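PDB 2R0T: pyridoxamine 5-phosphate-dependent dehydrase from Escherichia coli, which removes the C3'-hydroxyl group of GDP-4-keto-6-deoxy-D-mannose in a combined transamination and deoxygenation on the route to the O-antigen sugar L-colitose. Local coordinates for residues R215-T220 and N250-E255; Y6-S11 and G329-P334; I132-L137 and I156-D161. The protein carries 1 engineered substitution. All coordinates share one frame; numbering follows the deposited sequence.

Contact 1 of 3, residues R215-T220 and N250-E255; sequences RAHGWT and NVRPLE. With PGU (N-({3-hydroxy-2-methyl-5-[(phosphonooxy)methyl]pyridin-4-yl}methyl)-L-glutamic acid), chain D.
His217 and Arg252 cross at about a right angle beside the side-chain carboxylate of the bound PGU adduct, a cofactor-glutamate conjugate. Among the charged and polar contacts, Arg252 NH1 donates to PGU OE2 at 2.9 Å, fairly straight at 163°. The arginine chain bends at its third torsion (chi3 -67°), which carries the guanidinium back to the carboxylate. His217 NE2 adds a weak bond to PGU OE1 at 2.9 Å, poorly aligned at 127°. NE2 also lies over one face of the guanidinium, but its 3.3 Å approach to Arg252 NH1 has the wrong angle for a hydrogen bond. Asn250 ND2 donates to PGU O3P of the phosphate at 2.9 Å; an amide suits the place, since its OD1 weakly accepts from Arg252 N.

This is the part of a PLP-dependent aminotransferase pocket that one subunit lends across the dimer. Glu196 of the second subunit holds Arg252 NE and Asn250 ND2, steadying both donors.

Backbone bonding is sparse: Val251 N donates to Arg215 O at 2.8 Å, beside a single bridge between Ala216 and Asn250. A type I' turn from Ala216 to Trp219, with positive phi at His217 and Gly218, places the histidine and indole together in the pocket lining.

Van der Waals contacts complete the pair. Ala216 CB rests on Arg252 CG at 3.9 Å, and Trp219 CH2 meets the guanidinium edge at Arg252 NH1, 3.7 Å away.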
loop_
_atom_site.group_PDB
_atom_site.type_symbol
_atom_site.label_atom_id
_atom_site.label_comp_id
_atom_site.label_asym_id
_atom_site.label_seq_id
_atom_site.Cartn_x
_atom_site.Cartn_y
_atom_site.Cartn_z
ATOM N N ARG A 215 -3.553 3.514 -8.549
ATOM C CA ARG A 215 -4.094 2.956 -7.279
ATOM C C ARG A 215 -4.284 1.457 -7.416
ATOM O O ARG A 215 -4.289 0.713 -6.439
ATOM C CB ARG A 215 -5.463 3.560 -6.869
ATOM C CG ARG A 215 -6.276 2.728 -5.803
ATOM C CD ARG A 215 -7.605 3.405 -5.415
ATOM N NE ARG A 215 -8.679 3.292 -6.417
ATOM C CZ ARG A 215 -9.901 3.823 -6.315
ATOM N NH1 ARG A 215 -10.269 4.489 -5.218
ATOM N NH2 ARG A 215 -10.764 3.676 -7.323
ATOM N N ALA A 216 -4.438 0.989 -8.637
ATOM C CA ALA A 216 -4.728 -0.408 -8.748
ATOM C C ALA A 216 -4.136 -1.010 -9.963
ATOM O O ALA A 216 -4.826 -1.033 -10.966
ATOM C CB ALA A 216 -6.252 -0.591 -8.853
ATOM N N HIS A 217 -2.938 -1.567 -9.842
ATOM C CA HIS A 217 -2.319 -2.331 -10.904
ATOM C C HIS A 217 -1.861 -1.627 -12.162
ATOM O O HIS A 217 -1.333 -2.313 -13.059
ATOM C CB HIS A 217 -3.223 -3.527 -11.268
ATOM C CG HIS A 217 -3.638 -4.340 -10.074
ATOM N ND1 HIS A 217 -2.740 -5.081 -9.341
ATOM C CD2 HIS A 217 -4.841 -4.515 -9.474
ATOM C CE1 HIS A 217 -3.359 -5.655 -8.325
ATOM N NE2 HIS A 217 -4.640 -5.340 -8.388
ATOM N N GLY A 218 -2.027 -0.290 -12.236
ATOM C CA GLY A 218 -1.618 0.471 -13.445
ATOM C C GLY A 218 -2.532 0.183 -14.651
ATOM O O GLY A 218 -2.176 0.486 -15.789
ATOM N N TRP A 219 -3.690 -0.424 -14.390
ATOM C CA TRP A 219 -4.684 -0.762 -15.413
ATOM C C TRP A 219 -5.731 0.308 -15.713
ATOM O O TRP A 219 -5.758 1.412 -15.132
ATOM C CB TRP A 219 -5.397 -2.066 -15.093
ATOM C CG TRP A 219 -6.394 -1.988 -13.934
ATOM C CD1 TRP A 219 -7.102 -0.877 -13.465
ATOM C CD2 TRP A 219 -6.812 -3.090 -13.129
ATOM N NE1 TRP A 219 -7.898 -1.238 -12.401
ATOM C CE2 TRP A 219 -7.756 -2.589 -12.185
ATOM C CE3 TRP A 219 -6.490 -4.462 -13.123
ATOM C CZ2 TRP A 219 -8.330 -3.408 -11.215
ATOM C CZ3 TRP A 219 -7.094 -5.277 -12.182
ATOM C CH2 TRP A 219 -7.982 -4.738 -11.224
ATOM N N THR A 220 -6.619 -0.038 -16.630
ATOM C CA THR A 220 -7.623 0.917 -17.085
ATOM C C THR A 220 -9.067 0.606 -16.724
ATOM O O THR A 220 -9.994 1.326 -17.148
ATOM C CB THR A 220 -7.542 1.043 -18.604
ATOM O OG1 THR A 220 -8.060 -0.163 -19.169
ATOM C CG2 THR A 220 -6.083 1.215 -19.063
ATOM N N ASN A 250 -1.117 -1.579 -5.949
ATOM C CA ASN A 250 -2.462 -2.030 -5.589
ATOM C C ASN A 250 -2.592 -1.493 -4.156
ATOM O O ASN A 250 -1.969 -2.016 -3.231
ATOM C CB ASN A 250 -2.688 -3.541 -5.640
ATOM C CG ASN A 250 -3.913 -3.936 -4.881
ATOM O OD1 ASN A 250 -4.607 -3.072 -4.371
ATOM N ND2 ASN A 250 -4.168 -5.220 -4.756
ATOM N N VAL A 251 -3.212 -0.325 -4.031
ATOM C CA VAL A 251 -3.473 0.367 -2.739
ATOM C C VAL A 251 -4.969 0.675 -2.535
ATOM O O VAL A 251 -5.380 1.664 -1.920
ATOM C CB VAL A 251 -2.594 1.599 -2.450
ATOM C CG1 VAL A 251 -1.150 1.159 -2.377
ATOM C CG2 VAL A 251 -2.817 2.775 -3.413
ATOM N N ARG A 252 -5.775 -0.229 -3.074
ATOM C CA ARG A 252 -7.230 -0.188 -2.995
ATOM C C ARG A 252 -7.645 -0.346 -1.539
ATOM O O ARG A 252 -7.061 -1.191 -0.788
ATOM C CB ARG A 252 -7.838 -1.387 -3.767
ATOM C CG ARG A 252 -7.482 -1.512 -5.270
ATOM C CD ARG A 252 -8.240 -2.680 -5.992
ATOM N NE ARG A 252 -7.833 -4.004 -5.504
ATOM C CZ ARG A 252 -7.575 -5.064 -6.260
ATOM N NH1 ARG A 252 -7.776 -4.962 -7.563
ATOM N NH2 ARG A 252 -7.161 -6.217 -5.711
ATOM N N PRO A 253 -8.682 0.418 -1.176
ATOM C CA PRO A 253 -9.304 0.302 0.162
ATOM C C PRO A 253 -10.339 -0.826 0.099
ATOM O O PRO A 253 -10.837 -1.180 -0.983
ATOM C CB PRO A 253 -10.050 1.628 0.357
ATOM C CG PRO A 253 -10.054 2.343 -1.035
ATOM C CD PRO A 253 -9.313 1.470 -2.019
ATOM N N LEU A 254 -10.632 -1.406 1.259
ATOM C CA LEU A 254 -11.646 -2.453 1.320
ATOM C C LEU A 254 -13.058 -1.846 1.357
ATOM O O LEU A 254 -13.291 -0.749 1.891
ATOM C CB LEU A 254 -11.402 -3.292 2.559
ATOM C CG LEU A 254 -10.119 -4.113 2.491
ATOM C CD1 LEU A 254 -10.044 -4.755 3.837
ATOM C CD2 LEU A 254 -10.244 -5.157 1.365
ATOM N N GLU A 255 -14.011 -2.554 0.766
ATOM C CA GLU A 255 -15.385 -2.062 0.700
ATOM C C GLU A 255 -15.889 -1.531 2.076
ATOM O O GLU A 255 -16.378 -0.397 2.201
ATOM C CB GLU A 255 -16.222 -3.185 0.069
ATOM C CG GLU A 255 -17.517 -2.858 -0.613
ATOM C CD GLU A 255 -17.493 -1.602 -1.448
ATOM O OE1 GLU A 255 -16.409 -1.019 -1.609
ATOM O OE2 GLU A 255 -18.580 -1.172 -1.907
HETATM N N1 PGU D . 1.485 -11.368 -8.576
HETATM C C2 PGU D . 0.930 -12.398 -9.188
HETATM C C2A PGU D . 1.805 -13.381 -9.914
HETATM C C3 PGU D . -0.445 -12.635 -9.182
HETATM O O3 PGU D . -0.949 -13.721 -9.798
HETATM C C4 PGU D . -1.331 -11.779 -8.543
HETATM C C4A PGU D . -2.854 -12.115 -8.534
HETATM C C5 PGU D . -0.669 -10.614 -7.969
HETATM C C6 PGU D . 0.715 -10.476 -7.990
HETATM C C5A PGU D . -1.395 -9.476 -7.288
HETATM O O4P PGU D . -1.391 -9.683 -5.881
HETATM P P PGU D . -2.685 -8.950 -5.254
HETATM O O1P PGU D . -2.960 -9.680 -3.843
HETATM O O2P PGU D . -3.934 -9.137 -6.270
HETATM O O3P PGU D . -2.363 -7.399 -5.101
HETATM N N PGU D . -3.488 -11.472 -9.713
HETATM C CA PGU D . -4.779 -11.355 -9.624
HETATM C CB PGU D . -5.121 -9.856 -9.492
HETATM C CG PGU D . -6.197 -9.682 -8.426
HETATM C CD PGU D . -6.326 -8.197 -8.081
HETATM O OE1 PGU D . -5.720 -7.726 -7.052
HETATM O OE2 PGU D . -7.052 -7.437 -8.811
HETATM C C PGU D . -5.343 -11.854 -10.948
HETATM O O PGU D . -6.505 -11.484 -11.334
HETATM O OXT PGU D . -4.612 -12.589 -11.705
#

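Contact 2 of 3, residues Y6-S11 and G329-P334; sequences YPLASS and GIECRP. With PGU (N-({3-hydroxy-2-methyl-5-[(phosphonooxy)methyl]pyridin-4-yl}methyl)-L-glutamic acid), chain C.
An isolated backbone bridge, Tyr6 with Ile330, ties the N-terminal arm of the chain to the loop that follows helix 318-327, at a partly buried site. Gly329 ends that helix as the C-prime residue of a Schellman motif, where its positive phi suits glycine. Beyond it the chain meets the arm: Glu331 N donates to Tyr6 O at 3.0 Å, and Tyr6 N points to Gly329 O, an oxygen less surely placed. Tyr6 turns its ring toward strand 368-372, whose Gly372 O receives its hydroxyl, and its CD1 touches Ile330 CG2 at 4.1 Å.

Glu331, at the exposed side, extends its chain back over the arm; OE1 takes a weak bond from Leu8 N at 3.4 Å. A water donates to Glu331 OE1 at 2.8 Å and weakly accepts from Leu8 N. A carboxylate suits the place, since OE1 accepts from both Leu8 N and the water.

Leu8 lies against the aliphatic part of Arg333, CD1 and CD2 each 3.9 Å from Arg333 CD. The guanidinium beyond this aliphatic contact belongs to the PGU pocket, and its NH2 bonds Val336 O. Arg333 NH1 approaches PGU O edge-on, in a weak but fairly straight hydrogen bond of 3.3 Å at 166°.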
loop_
_atom_site.group_PDB
_atom_site.type_symbol
_atom_site.label_atom_id
_atom_site.label_comp_id
_atom_site.label_asym_id
_atom_site.label_seq_id
_atom_site.Cartn_x
_atom_site.Cartn_y
_atom_site.Cartn_z
ATOM N N TYR A 6 -7.141 9.819 30.772
ATOM C CA TYR A 6 -7.279 10.728 29.642
ATOM C C TYR A 6 -6.338 10.281 28.528
ATOM O O TYR A 6 -5.163 10.651 28.505
ATOM C CB TYR A 6 -6.858 12.089 30.162
ATOM C CG TYR A 6 -6.956 13.224 29.184
ATOM C CD1 TYR A 6 -6.838 14.531 29.638
ATOM C CD2 TYR A 6 -7.138 13.002 27.808
ATOM C CE1 TYR A 6 -6.853 15.594 28.757
ATOM C CE2 TYR A 6 -7.163 14.067 26.907
ATOM C CZ TYR A 6 -7.030 15.359 27.400
ATOM O OH TYR A 6 -7.128 16.451 26.571
ATOM N N PRO A 7 -6.883 9.492 27.612
ATOM C CA PRO A 7 -6.135 8.914 26.502
ATOM C C PRO A 7 -5.969 9.820 25.319
ATOM O O PRO A 7 -6.637 10.855 25.204
ATOM C CB PRO A 7 -7.004 7.757 26.041
ATOM C CG PRO A 7 -8.397 8.100 26.501
ATOM C CD PRO A 7 -8.305 9.104 27.612
ATOM N N LEU A 8 -5.088 9.413 24.415
ATOM C CA LEU A 8 -4.861 10.215 23.227
ATOM C C LEU A 8 -5.923 9.847 22.194
ATOM O O LEU A 8 -6.163 10.593 21.254
ATOM C CB LEU A 8 -3.453 9.949 22.664
ATOM C CG LEU A 8 -2.256 10.659 23.306
ATOM C CD1 LEU A 8 -1.071 9.781 23.127
ATOM C CD2 LEU A 8 -1.985 12.046 22.769
ATOM N N ALA A 9 -6.555 8.690 22.406
ATOM C CA ALA A 9 -7.532 8.096 21.486
ATOM C C ALA A 9 -8.836 7.544 22.031
ATOM O O ALA A 9 -8.831 6.676 22.908
ATOM C CB ALA A 9 -6.864 6.964 20.752
ATOM N N SER A 10 -9.945 7.945 21.413
ATOM C CA SER A 10 -11.229 7.376 21.793
ATOM C C SER A 10 -11.891 6.896 20.507
ATOM O O SER A 10 -11.454 7.284 19.420
ATOM C CB SER A 10 -12.097 8.374 22.543
ATOM O OG SER A 10 -12.927 9.093 21.656
ATOM N N SER A 11 -12.880 6.006 20.626
ATOM C CA SER A 11 -13.583 5.460 19.456
ATOM C C SER A 11 -14.617 6.425 18.937
ATOM O O SER A 11 -15.302 7.093 19.720
ATOM C CB SER A 11 -14.298 4.135 19.740
ATOM O OG SER A 11 -14.600 3.404 18.548
ATOM N N GLY A 329 -2.479 9.644 34.972
ATOM C CA GLY A 329 -3.303 8.874 34.048
ATOM C C GLY A 329 -3.645 9.682 32.798
ATOM O O GLY A 329 -4.699 9.524 32.192
ATOM N N ILE A 330 -2.756 10.588 32.431
ATOM C CA ILE A 330 -2.962 11.372 31.228
ATOM C C ILE A 330 -1.876 10.962 30.237
ATOM O O ILE A 330 -0.686 11.088 30.547
ATOM C CB ILE A 330 -2.768 12.823 31.535
ATOM C CG1 ILE A 330 -3.716 13.198 32.671
ATOM C CG2 ILE A 330 -2.896 13.619 30.247
ATOM C CD1 ILE A 330 -3.818 14.663 32.927
ATOM N N GLU A 331 -2.270 10.414 29.089
ATOM C CA GLU A 331 -1.284 9.994 28.093
ATOM C C GLU A 331 -0.816 11.201 27.274
ATOM O O GLU A 331 -1.580 12.124 27.020
ATOM C CB GLU A 331 -1.885 8.989 27.121
ATOM C CG GLU A 331 -2.751 7.901 27.690
ATOM C CD GLU A 331 -3.422 7.132 26.559
ATOM O OE1 GLU A 331 -2.808 7.091 25.478
ATOM O OE2 GLU A 331 -4.541 6.591 26.717
ATOM N N CYS A 332 0.455 11.199 26.879
ATOM C CA CYS A 332 1.019 12.280 26.065
ATOM C C CYS A 332 2.095 11.697 25.166
ATOM O O CYS A 332 2.489 10.543 25.299
ATOM C CB CYS A 332 1.658 13.359 26.937
ATOM S SG CYS A 332 2.989 12.689 27.978
ATOM N N ARG A 333 2.573 12.494 24.236
ATOM C CA ARG A 333 3.616 12.025 23.338
ATOM C C ARG A 333 4.300 13.285 22.817
ATOM O O ARG A 333 3.924 14.415 23.162
ATOM C CB ARG A 333 2.969 11.276 22.193
ATOM C CG ARG A 333 1.865 12.159 21.611
ATOM C CD ARG A 333 1.146 11.524 20.446
ATOM N NE ARG A 333 1.958 11.740 19.242
ATOM C CZ ARG A 333 1.732 11.229 18.030
ATOM N NH1 ARG A 333 0.726 10.392 17.827
ATOM N NH2 ARG A 333 2.538 11.525 17.015
ATOM N N PRO A 334 5.335 13.102 22.016
ATOM C CA PRO A 334 6.003 14.268 21.448
ATOM C C PRO A 334 5.022 14.948 20.488
ATOM O O PRO A 334 3.987 14.401 20.154
ATOM C CB PRO A 334 7.145 13.667 20.606
ATOM C CG PRO A 334 6.902 12.228 20.512
ATOM C CD PRO A 334 6.086 11.866 21.744
HETATM N N1 PGU C . 0.579 12.339 7.219
HETATM C C2 PGU C . 0.390 12.955 8.363
HETATM C C2A PGU C . 0.768 14.413 8.422
HETATM C C3 PGU C . -0.140 12.258 9.483
HETATM O O3 PGU C . -0.352 12.855 10.675
HETATM C C4 PGU C . -0.422 10.882 9.389
HETATM C C4A PGU C . -0.926 10.114 10.589
HETATM C C5 PGU C . -0.138 10.263 8.149
HETATM C C6 PGU C . 0.327 11.026 7.086
HETATM C C5A PGU C . -0.313 8.781 7.969
HETATM O O4P PGU C . -1.607 8.475 7.613
HETATM P P PGU C . -1.887 6.967 7.950
HETATM O O1P PGU C . -3.416 6.730 7.552
HETATM O O2P PGU C . -1.669 6.714 9.490
HETATM O O3P PGU C . -0.856 6.041 7.217
HETATM N N PGU C . 0.165 9.935 11.577
HETATM C CA PGU C . -0.220 8.990 12.676
HETATM C CB PGU C . 0.409 7.610 12.384
HETATM C CG PGU C . -0.516 6.539 12.922
HETATM C CD PGU C . -0.301 5.245 12.157
HETATM O OE1 PGU C . 0.164 4.234 12.780
HETATM O OE2 PGU C . -0.605 5.168 10.888
HETATM C C PGU C . 0.339 9.512 14.024
HETATM O O PGU C . 0.511 8.697 14.999
HETATM O OXT PGU C . 0.667 10.754 14.158
HETATM O O HOH W 1 -4.094 12.469 25.931
HETATM O O HOH W 2 -4.825 6.159 23.813
#

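Contact 3 of 3, residues I132-L137 and I156-D161; sequences ILTVNL and IILLED. With PGU (N-({3-hydroxy-2-methyl-5-[(phosphonooxy)methyl]pyridin-4-yl}methyl)-L-glutamic acid), chain C.
Two parallel strands of a beta-alpha-beta unit, 129-135 and 157-161 joined through helix 144-151, lie side by side in the large central sheet of this aminotransferase fold, and their C-terminal ends reach the PGU cofactor site. The register runs from Ile132 beside Leu158 to Val135 beside Asp161. A ladder of bonds holds it: Ile132 N to Ile157 O, Leu159 N to Ile132 O, Thr134 N to Leu159 O, and Asp161 N to Thr134 O at 2.7 Å, until Asn136 N takes up Asp161 O just past the strand.

On one face Ile132, Leu158, Thr134 and Glu160 share the side covered by helix 144-151. Beta-branched Ile132 fits an extended backbone and sets CG1 3.9 Å from Ile156 CG2. Thr134, its OG1 between backbone N and carbonyl carbon (chi1 64°), bonds Leu159 O at 3.2 Å, so that carbonyl is gripped twice by one residue; its CG2 packs on Leu158 CD1. Glu160 OE1 uses its anti lone pair for Asn136 ND2 at 3.0 Å, with amide and carboxylate planes nearly perpendicular at 80°; ND2 also donates to Asn162 OD1. Gly176 and Gly179 N-H groups also hold this buried carboxylate.

The other face carries Leu133, Leu159, Val135 and Asp161. Leu133 CD1 packs against Leu159 CB at 4.0 Å, and Val135 CG2 lies alongside Asp161 CB. Cys163 N, Thr93 and Asn62 fix the aspartate's oxygens. Having its CG anti to the backbone N (chi1 175°), Asp161 extends toward the pyridine and brings OD2 to 2.6 Å from PGU N1.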
loop_
_atom_site.group_PDB
_atom_site.type_symbol
_atom_site.label_atom_id
_atom_site.label_comp_id
_atom_site.label_asym_id
_atom_site.label_seq_id
_atom_site.Cartn_x
_atom_site.Cartn_y
_atom_site.Cartn_z
ATOM N N ILE A 132 5.851 22.845 -3.344
ATOM C CA ILE A 132 5.838 23.061 -1.897
ATOM C C ILE A 132 4.842 22.092 -1.309
ATOM O O ILE A 132 3.689 22.053 -1.700
ATOM C CB ILE A 132 5.394 24.466 -1.469
ATOM C CG1 ILE A 132 6.369 25.504 -2.034
ATOM C CG2 ILE A 132 5.467 24.552 0.055
ATOM C CD1 ILE A 132 5.976 26.955 -1.804
ATOM N N LEU A 133 5.310 21.263 -0.397
ATOM C CA LEU A 133 4.407 20.290 0.195
ATOM C C LEU A 133 4.169 20.826 1.603
ATOM O O LEU A 133 5.048 20.777 2.468
ATOM C CB LEU A 133 5.098 18.934 0.241
ATOM C CG LEU A 133 4.482 17.796 1.030
ATOM C CD1 LEU A 133 3.011 17.863 1.073
ATOM C CD2 LEU A 133 4.854 16.507 0.400
ATOM N N THR A 134 2.987 21.372 1.862
ATOM C CA THR A 134 2.709 21.834 3.218
ATOM C C THR A 134 1.950 20.725 3.992
ATOM O O THR A 134 1.323 19.795 3.419
ATOM C CB THR A 134 1.806 23.102 3.214
ATOM O OG1 THR A 134 0.525 22.771 2.666
ATOM C CG2 THR A 134 2.386 24.172 2.335
ATOM N N VAL A 135 1.990 20.878 5.313
ATOM C CA VAL A 135 1.308 19.928 6.170
ATOM C C VAL A 135 0.468 20.804 7.094
ATOM O O VAL A 135 1.034 21.741 7.627
ATOM C CB VAL A 135 2.374 19.159 6.990
ATOM C CG1 VAL A 135 1.737 18.261 8.046
ATOM C CG2 VAL A 135 3.278 18.318 6.077
ATOM N N ASN A 136 -0.852 20.595 7.245
ATOM C CA ASN A 136 -1.587 21.398 8.211
ATOM C C ASN A 136 -1.411 20.667 9.510
ATOM O O ASN A 136 -1.858 19.545 9.627
ATOM C CB ASN A 136 -3.027 21.474 7.768
ATOM C CG ASN A 136 -3.090 22.089 6.422
ATOM O OD1 ASN A 136 -2.516 23.173 6.248
ATOM N ND2 ASN A 136 -3.615 21.380 5.442
ATOM N N LEU A 137 -0.646 21.256 10.420
ATOM C CA LEU A 137 -0.326 20.575 11.669
ATOM C C LEU A 137 -1.326 20.640 12.816
ATOM O O LEU A 137 -1.740 21.714 13.230
ATOM C CB LEU A 137 1.104 20.898 12.146
ATOM C CG LEU A 137 1.883 19.719 12.803
ATOM C CD1 LEU A 137 2.549 18.821 11.803
ATOM C CD2 LEU A 137 2.962 20.185 13.812
ATOM N N ILE A 156 5.261 26.709 -9.480
ATOM C CA ILE A 156 5.573 26.007 -8.258
ATOM C C ILE A 156 4.305 25.345 -7.814
ATOM O O ILE A 156 3.347 26.027 -7.534
ATOM C CB ILE A 156 5.947 27.006 -7.179
ATOM C CG1 ILE A 156 7.139 27.832 -7.656
ATOM C CG2 ILE A 156 6.236 26.309 -5.857
ATOM C CD1 ILE A 156 7.588 28.873 -6.653
ATOM N N ILE A 157 4.279 24.024 -7.778
ATOM C CA ILE A 157 3.077 23.339 -7.319
ATOM C C ILE A 157 2.858 23.345 -5.793
ATOM O O ILE A 157 3.777 23.259 -4.984
ATOM C CB ILE A 157 3.034 21.909 -7.821
ATOM C CG1 ILE A 157 3.376 21.881 -9.320
ATOM C CG2 ILE A 157 1.700 21.283 -7.460
ATOM C CD1 ILE A 157 4.821 21.581 -9.650
ATOM N N LEU A 158 1.607 23.481 -5.389
ATOM C CA LEU A 158 1.315 23.488 -3.969
ATOM C C LEU A 158 0.611 22.169 -3.601
ATOM O O LEU A 158 -0.300 21.726 -4.279
ATOM C CB LEU A 158 0.474 24.708 -3.608
ATOM C CG LEU A 158 0.036 24.619 -2.152
ATOM C CD1 LEU A 158 1.216 24.899 -1.236
ATOM C CD2 LEU A 158 -1.058 25.602 -1.944
ATOM N N LEU A 159 1.045 21.540 -2.525
ATOM C CA LEU A 159 0.467 20.253 -2.182
ATOM C C LEU A 159 0.163 20.319 -0.714
ATOM O O LEU A 159 0.794 21.100 -0.031
ATOM C CB LEU A 159 1.536 19.180 -2.362
ATOM C CG LEU A 159 1.977 18.932 -3.796
ATOM C CD1 LEU A 159 2.933 17.781 -3.823
ATOM C CD2 LEU A 159 0.801 18.466 -4.569
ATOM N N GLU A 160 -0.783 19.520 -0.223
ATOM C CA GLU A 160 -1.064 19.502 1.206
ATOM C C GLU A 160 -1.139 18.094 1.749
ATOM O O GLU A 160 -1.954 17.301 1.244
ATOM C CB GLU A 160 -2.458 20.093 1.536
ATOM C CG GLU A 160 -2.673 21.580 1.176
ATOM C CD GLU A 160 -4.107 22.029 1.454
ATOM O OE1 GLU A 160 -4.461 22.147 2.665
ATOM O OE2 GLU A 160 -4.890 22.195 0.480
ATOM N N ASP A 161 -0.399 17.830 2.837
ATOM C CA ASP A 161 -0.651 16.628 3.646
ATOM C C ASP A 161 -1.641 17.153 4.748
ATOM O O ASP A 161 -1.309 17.990 5.616
ATOM C CB ASP A 161 0.602 16.039 4.266
ATOM C CG ASP A 161 0.295 14.869 5.188
ATOM O OD1 ASP A 161 -0.859 14.616 5.592
ATOM O OD2 ASP A 161 1.270 14.212 5.566
HETATM N N1 PGU C . 0.579 12.339 7.219
HETATM C C2 PGU C . 0.390 12.955 8.363
HETATM C C2A PGU C . 0.768 14.413 8.422
HETATM C C3 PGU C . -0.140 12.258 9.483
HETATM O O3 PGU C . -0.352 12.855 10.675
HETATM C C4 PGU C . -0.422 10.882 9.389
HETATM C C4A PGU C . -0.926 10.114 10.589
HETATM C C5 PGU C . -0.138 10.263 8.149
HETATM C C6 PGU C . 0.327 11.026 7.086
HETATM C C5A PGU C . -0.313 8.781 7.969
HETATM O O4P PGU C . -1.607 8.475 7.613
HETATM P P PGU C . -1.887 6.967 7.950
HETATM O O1P PGU C . -3.416 6.730 7.552
HETATM O O2P PGU C . -1.669 6.714 9.490
HETATM O O3P PGU C . -0.856 6.041 7.217
HETATM N N PGU C . 0.165 9.935 11.577
HETATM C CA PGU C . -0.220 8.990 12.676
HETATM C CB PGU C . 0.409 7.610 12.384
HETATM C CG PGU C . -0.516 6.539 12.922
HETATM C CD PGU C . -0.301 5.245 12.157
HETATM O OE1 PGU C . 0.164 4.234 12.780
HETATM O OE2 PGU C . -0.605 5.168 10.888
HETATM C C PGU C . 0.339 9.512 14.024
HETATM O O PGU C . 0.511 8.697 14.999
HETATM O OXT PGU C . 0.667 10.754 14.158
HETATM O O HOH W 3 -1.943 17.323 8.237
#

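How the contacts relate
Contact 3 is the core piece: two adjacent strands of the central sheet, held by regular backbone bonds and aliphatic packing, and touched by no other chain. Contacts 1 and 2 join loops instead, each through a single bridge, and both touch the second subunit; contact 1 is buried, whereas contact 2 is only partly so and uses water. Contacts 2 and 3 reach different parts of the same PGU, an arginine near its alpha-carboxylate and an aspartate near its pyridine nitrogen; the nearest atoms of the two contacts are about 9 Å apart. Contact 1 addresses the other PGU of the dimer, using basic and amide groups for side-chain carboxylate and phosphate, and its centre lies about 34 Å from that of contact 2.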